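Local coordinates for protein uncharacterized tRNA/rRNA methyltransferase HI_0380 (Haemophilus influenzae, PDB 3ILK) that probably methylates RNA, using S-adenosyl-L-methionine as methyl donor, as a dimeric member of the TrmH family of SPOUT methyltransferases, at residues Gly22-Ala27 with Met147-Val152; Leu132-Asn137 with Ser141-Ala146. All blocks are in the same frame, centred on the assembly; numbering follows the deposited sequence.

How the contacts relate
Contact 1 packs two nearly parallel helices together, and contact 2 is the loop between strand 130-132 and the second of those helices, so both share helix 145-169. Their centres lie about 12 Å apart, and they touch directly: Ser-23 CB is 3.7 Å from Ala-146 CB, and Leu-151 CD1 is 3.8 Å from Ile-134 CG2. Contact 2 holds Ile-134 and Ser-141 to Leu-143, part of the probable S-adenosyl-L-methionine site, inferred by similarity. Contact 1 is close to the same site, the side chain of Val-149 being about 7 Å from that of Thr-81, another predicted cofactor residue. Both reach the second subunit, where Leu-143 of one chain packs on Gln-150 of the other.

Contact 1. Residues Gly22-Ala27 with Met147-Val152; sequences GSAARA and MAVQLV. With SO4 (sulfate ion), chain I.
The methyl group of Ala-27 sits against Gln-150, its CB 3.5 Å from Gln-150 NE2 and 3.6 Å from Gln-150 CA. Gln-150 leaves its helix with CG anti to the backbone N (chi1 -168°) and then bends at chi2 (55°), which folds the amide back alongside Ala-27 CA and CB. Nearly one turn before Ala-27, the carbonyl oxygen of Ala-24 receives Val-149 CG1 at 3.7 Å, while Val-149 CG2 lies 4.3 Å from Ala-24 CB. The small Ala-24 and Ala-27 side chains are consistent with the 8.5 Å approach of the axes of segments 22-27 and 147-152, which run at 10° to each other. Thr-30 OG1 hydrogen-bonds to Ala-27 O and weakly to Gln-150 OE1, which gives the amide oxygen a polar partner. Farther out, the extended Arg-26 side chain reaches a sulfate, probably from the crystallisation liquor. Arg-26 NH1 donates a hydrogen bond to sulfate O3 at 2.7 Å, NH2 only weakly to the same oxygen, and Asn-20 ND2 and Asn-144 ND2 of the second subunit also donate to the sulfate. Helix 18-31 and helix 145-169 thus lie side by side, with Val-149 also packing on Phe-113 of strand 109-113 and Ala-25 turned to helix 56-61.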
ATOM      1  N   GLY A  22      13.524 -23.232   2.058  1.00 19.99           N
ATOM      2  CA  GLY A  22      14.296 -22.001   2.105  1.00 20.15           C
ATOM      3  C   GLY A  22      13.521 -20.715   1.733  1.00 19.70           C
ATOM      4  O   GLY A  22      13.678 -19.694   2.397  1.00 17.43           O
ATOM      5  N   SER A  23      12.752 -20.776   0.639  1.00 19.68           N
ATOM      6  CA  SER A  23      12.098 -19.599   0.059  1.00 19.68           C
ATOM      7  C   SER A  23      10.995 -19.181   1.062  1.00 19.88           C
ATOM      8  O   SER A  23      10.801 -17.978   1.271  1.00 19.11           O
ATOM      9  CB  SER A  23      11.517 -19.900  -1.317  1.00 18.22           C
ATOM     10  OG  SER A  23      12.561 -20.300  -2.187  1.00 25.47           O
ATOM     11  N   ALA A  24      10.335 -20.151   1.686  1.00 19.72           N
ATOM     12  CA  ALA A  24       9.310 -19.817   2.751  1.00 21.90           C
ATOM     13  C   ALA A  24       9.884 -19.177   4.043  1.00 23.08           C
ATOM     14  O   ALA A  24       9.229 -18.296   4.672  1.00 24.34           O
ATOM     15  CB  ALA A  24       8.492 -21.054   3.118  1.00 21.67           C
ATOM     16  N   ALA A  25      11.039 -19.696   4.488  1.00 23.08           N
ATOM     17  CA  ALA A  25      11.799 -19.151   5.639  1.00 22.98           C
ATOM     18  C   ALA A  25      12.215 -17.705   5.367  1.00 22.07           C
ATOM     19  O   ALA A  25      12.050 -16.833   6.206  1.00 21.81           O
ATOM     20  CB  ALA A  25      13.058 -19.982   5.886  1.00 20.27           C
ATOM     21  N   ARG A  26      12.773 -17.468   4.188  1.00 21.10           N
ATOM     22  CA  ARG A  26      13.023 -16.079   3.729  1.00 21.75           C
ATOM     23  C   ARG A  26      11.762 -15.172   3.800  1.00 22.06           C
ATOM     24  O   ARG A  26      11.795 -14.100   4.455  1.00 21.04           O
ATOM     25  CB  ARG A  26      13.692 -16.112   2.330  1.00 22.18           C
ATOM     26  CG  ARG A  26      14.121 -14.740   1.780  1.00 23.72           C
ATOM     27  CD  ARG A  26      14.574 -14.877   0.348  1.00 25.84           C
ATOM     28  NE  ARG A  26      15.233 -13.662  -0.163  1.00 30.11           N
ATOM     29  CZ  ARG A  26      15.753 -13.543  -1.377  1.00 25.25           C
ATOM     30  NH1 ARG A  26      15.724 -14.556  -2.220  1.00 26.39           N
ATOM     31  NH2 ARG A  26      16.312 -12.413  -1.744  1.00 28.43           N
ATOM     32  N   ALA A  27      10.648 -15.592   3.174  1.00 21.11           N
ATOM     33  CA  ALA A  27       9.376 -14.813   3.232  1.00 20.77           C
ATOM     34  C   ALA A  27       8.948 -14.479   4.676  1.00 20.16           C
ATOM     35  O   ALA A  27       8.688 -13.315   5.007  1.00 18.97           O
ATOM     36  CB  ALA A  27       8.208 -15.531   2.476  1.00 20.35           C
HETATM   37  N   MSE A 147       4.999 -18.022  -2.223  1.00 26.21           N
HETATM   38  CA  MSE A 147       4.124 -16.891  -2.557  1.00 27.21           C
HETATM   39  C   MSE A 147       3.036 -16.824  -1.487  1.00 25.59           C
HETATM   40  O   MSE A 147       2.760 -15.745  -0.949  1.00 25.32           O
HETATM   41  CB  MSE A 147       3.483 -17.075  -3.960  1.00 27.63           C
HETATM   42  CG  MSE A 147       4.423 -16.962  -5.146  1.00 32.84           C
HETATM   43 SE   MSE A 147       3.692 -17.612  -6.918  0.55 39.58          SE
HETATM   44  CE  MSE A 147       5.158 -16.826  -8.055  1.00 35.67           C
ATOM     45  N   ALA A 148       2.453 -17.982  -1.139  1.00 23.73           N
ATOM     46  CA  ALA A 148       1.391 -17.988  -0.157  1.00 24.98           C
ATOM     47  C   ALA A 148       1.867 -17.542   1.235  1.00 23.87           C
ATOM     48  O   ALA A 148       1.172 -16.786   1.929  1.00 23.08           O
ATOM     49  CB  ALA A 148       0.661 -19.347  -0.119  1.00 24.39           C
ATOM     50  N   VAL A 149       3.038 -18.017   1.641  1.00 23.33           N
ATOM     51  CA  VAL A 149       3.589 -17.660   2.941  1.00 23.63           C
ATOM     52  C   VAL A 149       3.953 -16.173   2.973  1.00 22.63           C
ATOM     53  O   VAL A 149       3.638 -15.500   3.933  1.00 23.20           O
ATOM     54  CB  VAL A 149       4.800 -18.582   3.329  1.00 24.28           C
ATOM     55  CG1 VAL A 149       5.494 -18.109   4.670  1.00 21.92           C
ATOM     56  CG2 VAL A 149       4.306 -20.083   3.435  1.00 22.61           C
ATOM     57  N   GLN A 150       4.610 -15.687   1.916  1.00 23.85           N
ATOM     58  CA  GLN A 150       4.939 -14.244   1.782  1.00 22.12           C
ATOM     59  C   GLN A 150       3.675 -13.420   2.025  1.00 21.95           C
ATOM     60  O   GLN A 150       3.679 -12.534   2.884  1.00 20.54           O
ATOM     61  CB  GLN A 150       5.521 -13.958   0.399  1.00 21.51           C
ATOM     62  CG  GLN A 150       6.175 -12.556   0.187  1.00 20.34           C
ATOM     63  CD  GLN A 150       7.278 -12.189   1.181  1.00 21.20           C
ATOM     64  OE1 GLN A 150       6.976 -11.612   2.221  1.00 22.65           O
ATOM     65  NE2 GLN A 150       8.572 -12.444   0.837  1.00 17.65           N
ATOM     66  N   LEU A 151       2.579 -13.751   1.330  1.00 21.13           N
ATOM     67  CA  LEU A 151       1.376 -12.904   1.407  1.00 23.11           C
ATOM     68  C   LEU A 151       0.725 -12.990   2.749  1.00 21.37           C
ATOM     69  O   LEU A 151       0.258 -11.974   3.296  1.00 23.85           O
ATOM     70  CB  LEU A 151       0.324 -13.294   0.361  1.00 24.21           C
ATOM     71  CG  LEU A 151       0.498 -12.974  -1.111  1.00 26.82           C
ATOM     72  CD1 LEU A 151      -0.865 -12.987  -1.753  1.00 30.62           C
ATOM     73  CD2 LEU A 151       1.127 -11.602  -1.284  1.00 28.80           C
ATOM     74  N   VAL A 152       0.686 -14.184   3.320  1.00 20.56           N
ATOM     75  CA  VAL A 152      -0.038 -14.314   4.656  1.00 20.24           C
ATOM     76  C   VAL A 152       0.800 -13.589   5.731  1.00 20.44           C
ATOM     77  O   VAL A 152       0.253 -12.892   6.619  1.00 21.97           O
ATOM     78  CB  VAL A 152      -0.198 -15.796   5.035  1.00 19.92           C
ATOM     79  CG1 VAL A 152      -0.656 -15.967   6.517  1.00 17.35           C
ATOM     80  CG2 VAL A 152      -1.154 -16.489   4.067  1.00 21.63           C
TER
HETATM   81  S   SO4 I 246      17.383 -13.763  -5.391  0.70 55.30           S
HETATM   82  O1  SO4 I 246      18.394 -13.351  -4.435  0.70 56.20           O
HETATM   83  O2  SO4 I 246      17.621 -15.157  -5.783  0.70 57.66           O
HETATM   84  O3  SO4 I 246      16.063 -13.685  -4.782  0.70 57.30           O
HETATM   85  O4  SO4 I 246      17.403 -12.933  -6.577  0.70 57.54           O

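Contact 2. Residues Leu132-Asn137 with Ser141-Ala146; sequences LNIPAN and SSLNLA. With EDO (1,2-ethanediol), chain D; EDO (1,2-ethanediol), chain C.
Ile-134 carries CG1 anti to its carbonyl carbon (chi1 -58°) and continues extended through chi2 (179°), which sends CD1 out to Leu-143, 4.2 Å from Leu-143 CG. Leu-143 answers from the other limb of the loop with CD2, which lies 4.2 Å from Ala-136 CB. This loop, leading from strand 130-132 into helix 145-169, probably corresponds to the knotted, cofactor-binding region of SPOUT methyltransferases, as in relatives. Ile-134, Ser-141, Ser-142 and Leu-143 are assigned to that site by similarity, and the apolar contacts join the two limbs of the loop there. Nearer the turn, Ala-136 CB packs on Ser-141 CA and CB, and the carbonyl oxygen of Asn-137 approaches Ser-141 CB.

Beyond the pair, Asn-137 ND2 bonds to Lys-29 O of the second subunit, and its OD1 accepts from Asp-139 N, so both polar atoms of the amide have a hydrogen-bond partner. Ser-142 O accepts from Arg-26 NH2 of that subunit, tying the loop to the dimer interface. At the start of the helix, Asn-144 is the N-cap, its OD1 taking the N-H of Met-147.

Two ethanediol molecules, probably from the crystallisation liquor, lie beside the loop. One bonds weakly to Leu-143 O through its O2, at 3.1 Å. The other is held more firmly: Ile-134 N donates to its O1 at 2.8 Å in a nearly straight bond of 171°.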
ATOM      1  N   LEU A 132      -8.377 -20.632   5.111  1.00 22.83           N
ATOM      2  CA  LEU A 132      -7.830 -19.388   4.597  1.00 22.58           C
ATOM      3  C   LEU A 132      -7.690 -19.445   3.094  1.00 22.91           C
ATOM      4  O   LEU A 132      -6.962 -20.280   2.565  1.00 21.94           O
ATOM      5  CB  LEU A 132      -6.500 -19.073   5.289  1.00 22.07           C
ATOM      6  CG  LEU A 132      -5.742 -17.814   4.792  1.00 25.91           C
ATOM      7  CD1 LEU A 132      -6.623 -16.616   4.997  1.00 26.94           C
ATOM      8  CD2 LEU A 132      -4.395 -17.634   5.550  1.00 25.59           C
ATOM      9  N   ASN A 133      -8.424 -18.579   2.398  1.00 23.52           N
ATOM     10  CA  ASN A 133      -8.325 -18.592   0.953  1.00 23.33           C
ATOM     11  C   ASN A 133      -7.800 -17.250   0.507  1.00 23.19           C
ATOM     12  O   ASN A 133      -8.284 -16.197   0.971  1.00 23.15           O
ATOM     13  CB  ASN A 133      -9.689 -18.877   0.294  1.00 23.51           C
ATOM     14  CG  ASN A 133      -9.618 -18.787  -1.217  1.00 26.37           C
ATOM     15  OD1 ASN A 133     -10.059 -17.806  -1.812  1.00 28.65           O
ATOM     16  ND2 ASN A 133      -9.012 -19.780  -1.834  1.00 22.82           N
ATOM     17  N   ILE A 134      -6.864 -17.272  -0.432  1.00 23.47           N
ATOM     18  CA  ILE A 134      -6.269 -16.037  -0.900  1.00 23.88           C
ATOM     19  C   ILE A 134      -6.980 -15.612  -2.178  1.00 24.64           C
ATOM     20  O   ILE A 134      -6.893 -16.327  -3.198  1.00 24.54           O
ATOM     21  CB  ILE A 134      -4.761 -16.203  -1.175  1.00 23.77           C
ATOM     22  CG1 ILE A 134      -4.013 -16.685   0.083  1.00 23.30           C
ATOM     23  CG2 ILE A 134      -4.181 -14.871  -1.675  1.00 25.29           C
ATOM     24  CD1 ILE A 134      -2.463 -16.914  -0.101  1.00 23.64           C
ATOM     25  N   PRO A 135      -7.659 -14.452  -2.147  1.00 24.14           N
ATOM     26  CA  PRO A 135      -8.352 -14.007  -3.346  1.00 24.45           C
ATOM     27  C   PRO A 135      -7.342 -13.964  -4.507  1.00 24.47           C
ATOM     28  O   PRO A 135      -6.212 -13.470  -4.344  1.00 23.22           O
ATOM     29  CB  PRO A 135      -8.758 -12.585  -3.001  1.00 24.18           C
ATOM     30  CG  PRO A 135      -8.819 -12.580  -1.514  1.00 25.93           C
ATOM     31  CD  PRO A 135      -7.662 -13.410  -1.103  1.00 23.77           C
ATOM     32  N   ALA A 136      -7.747 -14.455  -5.659  1.00 23.39           N
ATOM     33  CA  ALA A 136      -6.813 -14.629  -6.743  1.00 23.97           C
ATOM     34  C   ALA A 136      -7.561 -14.647  -8.053  1.00 23.53           C
ATOM     35  O   ALA A 136      -8.779 -14.668  -8.067  1.00 23.67           O
ATOM     36  CB  ALA A 136      -5.944 -15.913  -6.524  1.00 23.60           C
ATOM     37  N   ASN A 137      -6.825 -14.568  -9.146  1.00 24.33           N
ATOM     38  CA  ASN A 137      -7.382 -14.733 -10.491  1.00 25.15           C
ATOM     39  C   ASN A 137      -8.188 -16.051 -10.511  1.00 25.99           C
ATOM     40  O   ASN A 137      -7.626 -17.113 -10.247  1.00 24.84           O
ATOM     41  CB  ASN A 137      -6.219 -14.796 -11.496  1.00 24.22           C
ATOM     42  CG  ASN A 137      -6.667 -14.908 -12.952  1.00 24.32           C
ATOM     43  OD1 ASN A 137      -7.870 -15.019 -13.260  1.00 20.02           O
ATOM     44  ND2 ASN A 137      -5.682 -14.867 -13.871  1.00 18.97           N
ATOM     45  N   SER A 141      -5.468 -19.521 -10.094  1.00 34.51           N
ATOM     46  CA  SER A 141      -5.504 -19.195  -8.666  1.00 34.77           C
ATOM     47  C   SER A 141      -4.480 -19.882  -7.768  1.00 35.52           C
ATOM     48  O   SER A 141      -4.510 -19.680  -6.573  1.00 35.62           O
ATOM     49  CB  SER A 141      -6.916 -19.422  -8.096  1.00 35.54           C
ATOM     50  OG  SER A 141      -7.340 -20.758  -8.319  1.00 34.00           O
ATOM     51  N   SER A 142      -3.547 -20.656  -8.322  1.00 36.25           N
ATOM     52  CA  SER A 142      -2.615 -21.383  -7.452  1.00 36.39           C
ATOM     53  C   SER A 142      -1.300 -20.629  -7.175  1.00 35.23           C
ATOM     54  O   SER A 142      -0.443 -20.473  -8.041  1.00 35.07           O
ATOM     55  CB  SER A 142      -2.356 -22.809  -7.960  1.00 36.72           C
ATOM     56  OG  SER A 142      -1.704 -23.568  -6.947  1.00 39.82           O
ATOM     57  N   LEU A 143      -1.171 -20.161  -5.942  1.00 34.90           N
ATOM     58  CA  LEU A 143       0.056 -19.559  -5.473  1.00 33.68           C
ATOM     59  C   LEU A 143       1.003 -20.724  -5.229  1.00 33.51           C
ATOM     60  O   LEU A 143       0.587 -21.784  -4.728  1.00 33.61           O
ATOM     61  CB  LEU A 143      -0.202 -18.842  -4.160  1.00 34.67           C
ATOM     62  CG  LEU A 143      -1.089 -17.572  -4.033  1.00 35.09           C
ATOM     63  CD1 LEU A 143      -0.204 -16.361  -4.245  1.00 36.05           C
ATOM     64  CD2 LEU A 143      -2.350 -17.504  -4.940  1.00 29.88           C
ATOM     65  N   ASN A 144       2.269 -20.589  -5.577  1.00 32.05           N
ATOM     66  CA  ASN A 144       3.149 -21.600  -5.014  1.00 31.92           C
ATOM     67  C   ASN A 144       3.371 -21.302  -3.505  1.00 31.20           C
ATOM     68  O   ASN A 144       2.989 -20.228  -2.979  1.00 30.16           O
ATOM     69  CB  ASN A 144       4.439 -21.732  -5.790  1.00 31.19           C
ATOM     70  CG  ASN A 144       5.437 -20.728  -5.380  1.00 33.12           C
ATOM     71  OD1 ASN A 144       5.208 -19.937  -4.446  1.00 30.05           O
ATOM     72  ND2 ASN A 144       6.581 -20.756  -6.036  1.00 26.85           N
ATOM     73  N   LEU A 145       4.007 -22.247  -2.831  1.00 29.54           N
ATOM     74  CA  LEU A 145       4.120 -22.237  -1.386  1.00 28.95           C
ATOM     75  C   LEU A 145       4.679 -20.914  -0.795  1.00 27.40           C
ATOM     76  O   LEU A 145       4.059 -20.267   0.060  1.00 27.08           O
ATOM     77  CB  LEU A 145       4.950 -23.474  -0.955  1.00 28.27           C
ATOM     78  CG  LEU A 145       4.959 -23.794   0.539  1.00 31.51           C
ATOM     79  CD1 LEU A 145       3.540 -23.834   1.069  1.00 31.86           C
ATOM     80  CD2 LEU A 145       5.637 -25.154   0.799  1.00 31.84           C
ATOM     81  N   ALA A 146       5.855 -20.546  -1.258  1.00 26.92           N
ATOM     82  CA  ALA A 146       6.558 -19.333  -0.858  1.00 27.57           C
ATOM     83  C   ALA A 146       5.710 -18.078  -1.097  1.00 26.91           C
ATOM     84  O   ALA A 146       5.744 -17.186  -0.275  1.00 27.84           O
ATOM     85  CB  ALA A 146       7.859 -19.207  -1.649  1.00 28.03           C
TER
HETATM   86  C1  EDO D 243      -5.223 -20.680  -0.468  1.00 62.28           C
HETATM   87  O1  EDO D 243      -5.801 -19.727  -1.361  1.00 58.92           O
HETATM   88  C2  EDO D 243      -4.354 -21.644  -1.271  1.00 65.41           C
HETATM   89  O2  EDO D 243      -2.972 -21.280  -1.078  1.00 68.95           O
HETATM   90  C1  EDO C 242      -0.201 -23.742   0.367  1.00 55.20           C
HETATM   91  O1  EDO C 242      -1.091 -22.611   0.295  1.00 60.30           O
HETATM   92  C2  EDO C 242       0.307 -24.138  -1.037  1.00 57.47           C
HETATM   93  O2  EDO C 242      -0.025 -23.127  -2.003  1.00 58.15           O